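Local coordinates for protein yesU (Bacillus subtilis, PDB 1OQ1) that is of unknown function but has a galectin-like beta-sandwich fold, consistent with, though not proof of, carbohydrate binding, at residues N14-K19 with H38-S43; E48-F53 with R203-M208; M79-A84 with I112-L117. All blocks are in the same frame, centred on the assembly; numbering follows the deposited sequence.

Contact 1 (N14-K19 with H38-S43); sequences NPLRSK and HSLHLS
Leu16 and Arg17 lie against His38, Ser39 and Leu40 at one end of the galectin-like sandwich, where the loop following strand 5-14 meets the chain entering strand 40-44. The close-packed part is mainly backbone. Leu16 O lies 3.4 Å from Ser39 CA, and the neighbouring residues face each other reciprocally: Arg17 CA approaches His38 O at 3.4 Å while His38 CA approaches Arg17 O at the same distance. Leu16 and His38 both take up left-handed backbone conformations, which put turns in the two chains at the contact. On the buried side, Leu16 and Leu40 touch through CB and CB, 4.1 Å apart; their side chains also touch Val22 (from Leu16) and Ile33 and Phe35 (from Leu40). Asn14 OD1 accepts from Leu16 N at 2.9 Å, an Asx turn spanning Asn14 to Leu16, and Asp21 OD2 takes the next two amides, those of Arg17 and Ser18.

The solvent side is looser and consists of two polar side chains, those of Arg17 and His38. Arg17 is extended through CD and then bends at chi3 (66°), which lays its guanidinium over His38, the two planes only 10° apart. Both residues also touch a crystal neighbour, so this pose may owe something to the lattice. The overlap is partial: Arg17 NH2 sits over the attached end of the imidazole, 3.6 Å from His38 CG.

Contact 2 (E48-F53 with R203-M208); sequences EAHFVF and RQMAPM. With ACY (acetic acid), chain E.
Phe51 and Gln204 form an antiparallel hydrogen-bonded pair, Phe51 N to Gln204 O and Gln204 N to Phe51 O both measuring 3.2 Å, between strand segments whose directions differ by 157°. Phe51 O also receives a weak bond from Arg203 NH1 at 3.1 Å; NH1 donates to Gly102 O as well. On the Phe51 face, chi1 of 71° sets the ring alongside Gln204, with CZ 3.6 Å from Gln204 CB. Arg203 occupies the other face with Val52. Its chain is extended as far as NE, and it offers a guanidinium edge to an acetic acid molecule, probably from the crystallisation liquor: NE to O at 3.0 Å and NH2 to OXT at 2.6 Å, both nearly straight. Beyond the strand pairing, His50 ND1 accepts from Ala206 N at 2.9 Å with the donor in the ring plane. That ring is sandwiched, Glu48 O over one face and CE of selenomethionine Met205 over the opposite one, a CH-pi contact 4.0 Å from the centroid. In the seven-strand sheet, strand 51-54 lies between 26-29 and 199-205, while the far edge of 199-205 pairs with 76-86.

Contact 3 (M79-A84 with I112-L117); sequences MLFFAA and INALHL
Phe82 holds CG between its own backbone N and carbonyl carbon (chi1 54°), a torsion that swings the ring across to Leu115, whose CB lies over one face 3.7 Å from the centroid. Phe81, on the opposite face of the sheet, turns CG away from its carbonyl carbon (chi1 -85°) and runs beside His116, the two side chains pointing the same way. Here too a CB does the touching: His116 CB sits over the Phe81 ring, 3.9 Å from its centroid. The two rings are nearly parallel, 11° apart, but are slid so far that they barely overlap. Selenomethionine Met79 comes alongside and meets the imidazole at its edge, SE 3.7 Å from His116 ND1.

The scaffold is an antiparallel ladder: Leu80 and Leu117 form one hydrogen-bonded pair, Phe82 and Leu115 the next, with Phe81 opposite His116 between them. All four bonds are close to straight and of ordinary length, as in Leu80 N to Leu117 O at 2.9 Å. This ladder belongs to one sheet of the galectin-like sandwich, and Leu80, Phe82 and Leu117 reach across its interior to Leu165 on the other sheet. The imidazole is held at both nitrogens, His116 ND1 bonding Tyr104 OH and His116 NE2 bonding Ser138 OG, which restrains the rotation of this buried polar ring. After Phe82 the chain turns a corner; toward the neighbouring strand 199-205, Ala83 and Ala84 both face Lys199, a G1 bulge, while toward 112-117 Ala84 CB lies 3.6 Å from Ala114 CB.

Overall arrangement
Contacts 2 and 3 share one sheet: strands 199-205 and 76-86 are neighbours in it, and a probable hydrogen bond from Arg203 N to Met79 O joins the contacts. The centres of contacts 3, 2 and 1 lie about 7, 12 and 16 Å from the centre of the chain. Contact 3 is a buried ladder with an aromatic ring on each face, one beside histidine and selenomethionine, the other among leucines. Contact 2 combines a shorter ladder with histidine and arginine chemistry beside the acetic acid, which also lies near Met79. Contact 1 joins a loop to strand 40-44 of the other sheet, with buried leucines and a polar solvent edge. It meets contact 2 where Leu42 packs on Phe51, but does not touch contact 3.

Contact 1 (N14-K19 with H38-S43)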
loop_
_atom_site.group_PDB
_atom_site.type_symbol
_atom_site.label_atom_id
_atom_site.label_comp_id
_atom_site.label_asym_id
_atom_site.label_seq_id
_atom_site.Cartn_x
_atom_site.Cartn_y
_atom_site.Cartn_z
ATOM N N ASN A 14 3.167 -14.083 -3.260
ATOM C CA ASN A 14 3.401 -14.465 -1.873
ATOM C C ASN A 14 2.054 -14.793 -1.230
ATOM O O ASN A 14 1.207 -13.917 -1.054
ATOM C CB ASN A 14 4.065 -13.311 -1.123
ATOM C CG ASN A 14 4.575 -13.720 0.242
ATOM O OD1 ASN A 14 3.956 -14.528 0.932
ATOM N ND2 ASN A 14 5.709 -13.155 0.645
ATOM N N PRO A 15 1.836 -16.070 -0.882
ATOM C CA PRO A 15 0.582 -16.509 -0.259
ATOM C C PRO A 15 0.313 -15.860 1.104
ATOM O O PRO A 15 -0.846 -15.696 1.500
ATOM C CB PRO A 15 0.768 -18.023 -0.135
ATOM C CG PRO A 15 1.714 -18.349 -1.247
ATOM C CD PRO A 15 2.703 -17.222 -1.179
ATOM N N LEU A 16 1.385 -15.501 1.808
ATOM C CA LEU A 16 1.290 -14.899 3.138
ATOM C C LEU A 16 0.541 -15.844 4.080
ATOM O O LEU A 16 -0.368 -15.430 4.808
ATOM C CB LEU A 16 0.574 -13.541 3.066
ATOM C CG LEU A 16 1.278 -12.422 2.289
ATOM C CD1 LEU A 16 0.388 -11.186 2.240
ATOM C CD2 LEU A 16 2.608 -12.085 2.951
ATOM N N ARG A 17 0.936 -17.115 4.061
ATOM C CA ARG A 17 0.294 -18.138 4.884
ATOM C C ARG A 17 1.105 -18.571 6.105
ATOM O O ARG A 17 0.546 -19.122 7.055
ATOM C CB ARG A 17 -0.032 -19.369 4.030
ATOM C CG ARG A 17 -0.999 -19.085 2.889
ATOM C CD ARG A 17 -1.393 -20.344 2.119
ATOM N NE ARG A 17 -2.180 -21.274 2.926
ATOM C CZ ARG A 17 -1.680 -22.334 3.555
ATOM N NH1 ARG A 17 -0.384 -22.613 3.471
ATOM N NH2 ARG A 17 -2.478 -23.119 4.268
ATOM N N SER A 18 2.415 -18.333 6.081
ATOM C CA SER A 18 3.263 -18.715 7.209
ATOM C C SER A 18 4.426 -17.748 7.406
ATOM O O SER A 18 4.727 -16.931 6.531
ATOM C CB SER A 18 3.811 -20.128 7.005
ATOM O OG SER A 18 4.761 -20.153 5.956
ATOM N N LYS A 19 5.079 -17.859 8.561
ATOM C CA LYS A 19 6.215 -17.008 8.903
ATOM C C LYS A 19 7.300 -16.990 7.831
ATOM O O LYS A 19 7.905 -15.952 7.567
ATOM C CB LYS A 19 6.835 -17.470 10.224
ATOM C CG LYS A 19 5.859 -17.517 11.383
ATOM C CD LYS A 19 6.501 -18.128 12.622
ATOM C CE LYS A 19 5.490 -18.258 13.752
ATOM N NZ LYS A 19 6.090 -18.853 14.980
ATOM N N HIS A 38 -3.595 -19.585 8.989
ATOM C CA HIS A 38 -2.696 -19.567 7.836
ATOM C C HIS A 38 -2.862 -18.329 6.958
ATOM O O HIS A 38 -2.961 -18.425 5.735
ATOM C CB HIS A 38 -2.907 -20.832 6.996
ATOM C CG HIS A 38 -2.481 -22.089 7.688
ATOM N ND1 HIS A 38 -1.157 -22.427 7.865
ATOM C CD2 HIS A 38 -3.202 -23.066 8.287
ATOM C CE1 HIS A 38 -1.079 -23.558 8.542
ATOM N NE2 HIS A 38 -2.306 -23.966 8.812
ATOM N N SER A 39 -2.890 -17.167 7.597
ATOM C CA SER A 39 -3.031 -15.900 6.893
ATOM C C SER A 39 -2.326 -14.826 7.714
ATOM O O SER A 39 -2.296 -14.903 8.939
ATOM C CB SER A 39 -4.510 -15.550 6.725
ATOM O OG SER A 39 -5.160 -15.482 7.982
ATOM N N LEU A 40 -1.764 -13.828 7.041
ATOM C CA LEU A 40 -1.051 -12.760 7.736
ATOM C C LEU A 40 -1.969 -11.827 8.522
ATOM O O LEU A 40 -2.810 -11.132 7.947
ATOM C CB LEU A 40 -0.233 -11.927 6.744
ATOM C CG LEU A 40 0.458 -10.685 7.325
ATOM C CD1 LEU A 40 1.507 -11.109 8.337
ATOM C CD2 LEU A 40 1.105 -9.880 6.214
ATOM N N HIS A 41 -1.800 -11.825 9.840
ATOM C CA HIS A 41 -2.570 -10.948 10.714
ATOM C C HIS A 41 -1.615 -9.844 11.150
ATOM O O HIS A 41 -0.547 -10.129 11.692
ATOM C CB HIS A 41 -3.057 -11.691 11.960
ATOM C CG HIS A 41 -4.171 -12.655 11.700
ATOM N ND1 HIS A 41 -5.451 -12.458 12.172
ATOM C CD2 HIS A 41 -4.194 -13.829 11.026
ATOM C CE1 HIS A 41 -6.215 -13.470 11.802
ATOM N NE2 HIS A 41 -5.477 -14.315 11.106
ATOM N N LEU A 42 -1.977 -8.592 10.891
ATOM C CA LEU A 42 -1.135 -7.474 11.305
ATOM C C LEU A 42 -1.865 -6.651 12.361
ATOM O O LEU A 42 -3.002 -6.218 12.150
ATOM C CB LEU A 42 -0.774 -6.581 10.107
ATOM C CG LEU A 42 0.208 -7.159 9.082
ATOM C CD1 LEU A 42 0.477 -6.123 7.994
ATOM C CD2 LEU A 42 1.510 -7.553 9.772
ATOM N N SER A 43 -1.216 -6.462 13.507
ATOM C CA SER A 43 -1.781 -5.675 14.606
ATOM C C SER A 43 -0.687 -4.773 15.167
ATOM O O SER A 43 0.373 -4.641 14.558
ATOM C CB SER A 43 -2.342 -6.590 15.705
ATOM O OG SER A 43 -1.354 -7.475 16.192
#

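Contact 2 (E48-F53 with R203-M208)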
loop_
_atom_site.group_PDB
_atom_site.type_symbol
_atom_site.label_atom_id
_atom_site.label_comp_id
_atom_site.label_asym_id
_atom_site.label_seq_id
_atom_site.Cartn_x
_atom_site.Cartn_y
_atom_site.Cartn_z
ATOM N N GLU A 48 -0.561 3.644 19.487
ATOM C CA GLU A 48 -0.049 4.571 18.485
ATOM C C GLU A 48 1.225 4.029 17.830
ATOM O O GLU A 48 2.051 4.790 17.318
ATOM C CB GLU A 48 0.224 5.945 19.107
ATOM C CG GLU A 48 -0.974 6.590 19.815
ATOM C CD GLU A 48 -2.241 6.639 18.964
ATOM O OE1 GLU A 48 -2.161 6.971 17.763
ATOM O OE2 GLU A 48 -3.330 6.360 19.511
ATOM N N ALA A 49 1.374 2.707 17.845
ATOM C CA ALA A 49 2.544 2.057 17.259
ATOM C C ALA A 49 2.372 1.843 15.756
ATOM O O ALA A 49 2.282 0.706 15.286
ATOM C CB ALA A 49 2.798 0.715 17.951
ATOM N N HIS A 50 2.341 2.942 15.009
ATOM C CA HIS A 50 2.168 2.890 13.559
ATOM C C HIS A 50 3.391 2.260 12.895
ATOM O O HIS A 50 4.506 2.346 13.422
ATOM C CB HIS A 50 1.929 4.305 13.029
ATOM C CG HIS A 50 0.920 5.078 13.824
ATOM N ND1 HIS A 50 -0.267 4.527 14.253
ATOM C CD2 HIS A 50 0.929 6.354 14.278
ATOM C CE1 HIS A 50 -0.947 5.428 14.940
ATOM N NE2 HIS A 50 -0.243 6.547 14.970
ATOM N N PHE A 51 3.198 1.635 11.738
ATOM C CA PHE A 51 4.318 0.982 11.069
ATOM C C PHE A 51 4.177 0.885 9.559
ATOM O O PHE A 51 3.139 1.208 8.993
ATOM C CB PHE A 51 4.475 -0.443 11.620
ATOM C CG PHE A 51 3.369 -1.392 11.197
ATOM C CD1 PHE A 51 3.303 -1.882 9.891
ATOM C CD2 PHE A 51 2.391 -1.786 12.101
ATOM C CE1 PHE A 51 2.278 -2.751 9.494
ATOM C CE2 PHE A 51 1.359 -2.656 11.713
ATOM C CZ PHE A 51 1.307 -3.136 10.404
ATOM N N VAL A 52 5.257 0.448 8.923
ATOM C CA VAL A 52 5.272 0.180 7.492
ATOM C C VAL A 52 6.049 -1.135 7.414
ATOM O O VAL A 52 7.168 -1.233 7.916
ATOM C CB VAL A 52 5.996 1.260 6.675
ATOM C CG1 VAL A 52 5.925 0.898 5.192
ATOM C CG2 VAL A 52 5.349 2.624 6.908
ATOM N N PHE A 53 5.432 -2.144 6.808
ATOM C CA PHE A 53 6.014 -3.480 6.673
ATOM C C PHE A 53 6.336 -3.668 5.193
ATOM O O PHE A 53 5.434 -3.827 4.376
ATOM C CB PHE A 53 4.980 -4.502 7.154
ATOM C CG PHE A 53 5.495 -5.909 7.269
ATOM C CD1 PHE A 53 6.764 -6.173 7.780
ATOM C CD2 PHE A 53 4.674 -6.979 6.928
ATOM C CE1 PHE A 53 7.202 -7.482 7.950
ATOM C CE2 PHE A 53 5.103 -8.295 7.097
ATOM C CZ PHE A 53 6.369 -8.545 7.609
ATOM N N ARG A 203 1.362 -0.322 5.252
ATOM C CA ARG A 203 1.317 0.494 6.460
ATOM C C ARG A 203 -0.016 0.395 7.179
ATOM O O ARG A 203 -1.060 0.194 6.563
ATOM C CB ARG A 203 1.582 1.969 6.134
ATOM C CG ARG A 203 1.331 2.923 7.314
ATOM C CD ARG A 203 1.690 4.356 6.944
ATOM N NE ARG A 203 1.586 5.301 8.059
ATOM C CZ ARG A 203 2.353 5.260 9.147
ATOM N NH1 ARG A 203 3.272 4.316 9.279
ATOM N NH2 ARG A 203 2.227 6.185 10.090
ATOM N N GLN A 204 0.029 0.525 8.497
ATOM C CA GLN A 204 -1.178 0.522 9.301
ATOM C C GLN A 204 -0.998 1.526 10.417
ATOM O O GLN A 204 0.109 1.701 10.928
ATOM C CB GLN A 204 -1.449 -0.846 9.938
ATOM C CG GLN A 204 -1.861 -1.942 8.977
ATOM C CD GLN A 204 -2.441 -3.151 9.700
ATOM O OE1 GLN A 204 -2.430 -3.223 10.935
ATOM N NE2 GLN A 204 -2.946 -4.108 8.934
HETATM N N MSE A 205 -2.083 2.203 10.765
HETATM C CA MSE A 205 -2.064 3.133 11.880
HETATM C C MSE A 205 -2.733 2.334 12.986
HETATM O O MSE A 205 -3.811 1.773 12.778
HETATM C CB MSE A 205 -2.887 4.387 11.584
HETATM C CG MSE A 205 -2.205 5.393 10.679
HETATM SE SE MSE A 205 -3.149 7.083 10.684
HETATM C CE MSE A 205 -2.355 7.871 12.273
ATOM N N ALA A 206 -2.082 2.246 14.140
ATOM C CA ALA A 206 -2.643 1.511 15.266
ATOM C C ALA A 206 -3.942 2.199 15.660
ATOM O O ALA A 206 -4.088 3.405 15.455
ATOM C CB ALA A 206 -1.668 1.523 16.432
ATOM N N PRO A 207 -4.887 1.461 16.272
ATOM C CA PRO A 207 -4.851 0.039 16.633
ATOM C C PRO A 207 -5.462 -0.915 15.603
ATOM O O PRO A 207 -6.082 -1.923 15.961
ATOM C CB PRO A 207 -5.620 0.017 17.939
ATOM C CG PRO A 207 -6.728 0.964 17.641
ATOM C CD PRO A 207 -6.027 2.124 16.929
HETATM N N MSE A 208 -5.273 -0.597 14.330
HETATM C CA MSE A 208 -5.793 -1.409 13.236
HETATM C C MSE A 208 -5.453 -2.894 13.354
HETATM O O MSE A 208 -4.346 -3.263 13.743
HETATM C CB MSE A 208 -5.232 -0.884 11.912
HETATM C CG MSE A 208 -5.752 -1.579 10.658
HETATM SE SE MSE A 208 -7.520 -0.975 10.209
HETATM C CE MSE A 208 -8.271 -2.629 9.516
HETATM C C ACY E . -0.306 8.212 9.150
HETATM O O ACY E . -0.491 7.413 8.126
HETATM O OXT ACY E . 0.453 8.020 10.162
HETATM C CH3 ACY E . -1.112 9.497 9.079
#

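Contact 3 (M79-A84 with I112-L117)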
loop_
_atom_site.group_PDB
_atom_site.type_symbol
_atom_site.label_atom_id
_atom_site.label_comp_id
_atom_site.label_asym_id
_atom_site.label_seq_id
_atom_site.Cartn_x
_atom_site.Cartn_y
_atom_site.Cartn_z
HETATM N N MSE A 79 -2.663 1.552 4.366
HETATM C CA MSE A 79 -2.047 2.308 3.286
HETATM C C MSE A 79 -0.997 1.475 2.559
HETATM O O MSE A 79 -0.188 0.799 3.187
HETATM C CB MSE A 79 -1.393 3.569 3.868
HETATM C CG MSE A 79 -0.755 4.501 2.857
HETATM SE SE MSE A 79 0.255 5.929 3.711
HETATM C CE MSE A 79 -1.182 6.780 4.693
ATOM N N LEU A 80 -1.016 1.517 1.233
ATOM C CA LEU A 80 -0.030 0.776 0.463
ATOM C C LEU A 80 0.979 1.742 -0.138
ATOM O O LEU A 80 0.598 2.735 -0.752
ATOM C CB LEU A 80 -0.689 -0.005 -0.678
ATOM C CG LEU A 80 0.285 -0.990 -1.339
ATOM C CD1 LEU A 80 0.265 -2.296 -0.562
ATOM C CD2 LEU A 80 -0.097 -1.241 -2.782
ATOM N N PHE A 81 2.259 1.456 0.066
ATOM C CA PHE A 81 3.334 2.258 -0.503
ATOM C C PHE A 81 3.813 1.480 -1.731
ATOM O O PHE A 81 3.875 0.250 -1.699
ATOM C CB PHE A 81 4.506 2.381 0.483
ATOM C CG PHE A 81 4.352 3.487 1.494
ATOM C CD1 PHE A 81 4.837 4.765 1.223
ATOM C CD2 PHE A 81 3.725 3.252 2.715
ATOM C CE1 PHE A 81 4.701 5.795 2.160
ATOM C CE2 PHE A 81 3.584 4.274 3.656
ATOM C CZ PHE A 81 4.075 5.547 3.376
ATOM N N PHE A 82 4.121 2.183 -2.817
ATOM C CA PHE A 82 4.652 1.529 -4.016
ATOM C C PHE A 82 5.591 2.467 -4.787
ATOM O O PHE A 82 5.565 3.675 -4.578
ATOM C CB PHE A 82 3.519 0.971 -4.909
ATOM C CG PHE A 82 2.456 1.969 -5.291
ATOM C CD1 PHE A 82 2.329 2.390 -6.614
ATOM C CD2 PHE A 82 1.524 2.416 -4.357
ATOM C CE1 PHE A 82 1.288 3.234 -7.006
ATOM C CE2 PHE A 82 0.474 3.263 -4.737
ATOM C CZ PHE A 82 0.356 3.669 -6.064
ATOM N N ALA A 83 6.428 1.911 -5.661
ATOM C CA ALA A 83 7.401 2.710 -6.418
ATOM C C ALA A 83 8.266 3.499 -5.427
ATOM O O ALA A 83 8.631 4.654 -5.671
ATOM C CB ALA A 83 6.683 3.673 -7.378
ATOM N N ALA A 84 8.600 2.859 -4.311
ATOM C CA ALA A 84 9.392 3.499 -3.263
ATOM C C ALA A 84 10.895 3.281 -3.431
ATOM O O ALA A 84 11.353 2.151 -3.607
ATOM C CB ALA A 84 8.939 2.992 -1.897
ATOM N N ILE A 112 13.157 9.754 0.790
ATOM C CA ILE A 112 12.677 8.764 -0.171
ATOM C C ILE A 112 11.519 9.343 -0.970
ATOM O O ILE A 112 10.932 10.353 -0.582
ATOM C CB ILE A 112 12.157 7.478 0.515
ATOM C CG1 ILE A 112 10.921 7.799 1.364
ATOM C CG2 ILE A 112 13.256 6.855 1.368
ATOM C CD1 ILE A 112 10.208 6.569 1.907
ATOM N N ASN A 113 11.213 8.700 -2.094
ATOM C CA ASN A 113 10.088 9.087 -2.931
ATOM C C ASN A 113 9.207 7.856 -2.965
ATOM O O ASN A 113 9.703 6.737 -2.835
ATOM C CB ASN A 113 10.517 9.403 -4.364
ATOM C CG ASN A 113 11.188 10.749 -4.492
ATOM O OD1 ASN A 113 10.805 11.712 -3.827
ATOM N ND2 ASN A 113 12.182 10.832 -5.368
ATOM N N ALA A 114 7.906 8.056 -3.144
ATOM C CA ALA A 114 6.985 6.935 -3.206
ATOM C C ALA A 114 5.560 7.407 -3.387
ATOM O O ALA A 114 5.222 8.539 -3.050
ATOM C CB ALA A 114 7.080 6.102 -1.927
ATOM N N LEU A 115 4.738 6.527 -3.938
ATOM C CA LEU A 115 3.323 6.795 -4.097
ATOM C C LEU A 115 2.704 6.017 -2.938
ATOM O O LEU A 115 3.185 4.937 -2.590
ATOM C CB LEU A 115 2.819 6.252 -5.438
ATOM C CG LEU A 115 3.236 7.081 -6.658
ATOM C CD1 LEU A 115 3.012 6.300 -7.944
ATOM C CD2 LEU A 115 2.440 8.376 -6.662
ATOM N N HIS A 116 1.684 6.578 -2.298
ATOM C CA HIS A 116 1.030 5.871 -1.201
ATOM C C HIS A 116 -0.473 6.069 -1.265
ATOM O O HIS A 116 -0.969 7.194 -1.361
ATOM C CB HIS A 116 1.587 6.267 0.186
ATOM C CG HIS A 116 2.035 7.693 0.309
ATOM N ND1 HIS A 116 1.687 8.483 1.386
ATOM C CD2 HIS A 116 2.878 8.437 -0.444
ATOM C CE1 HIS A 116 2.302 9.649 1.291
ATOM N NE2 HIS A 116 3.031 9.647 0.190
ATOM N N LEU A 117 -1.186 4.951 -1.233
ATOM C CA LEU A 117 -2.635 4.957 -1.336
ATOM C C LEU A 117 -3.270 4.433 -0.057
ATOM O O LEU A 117 -3.095 3.271 0.305
ATOM C CB LEU A 117 -3.052 4.097 -2.531
ATOM C CG LEU A 117 -4.399 4.371 -3.208
ATOM C CD1 LEU A 117 -4.486 3.551 -4.484
ATOM C CD2 LEU A 117 -5.542 4.043 -2.273
#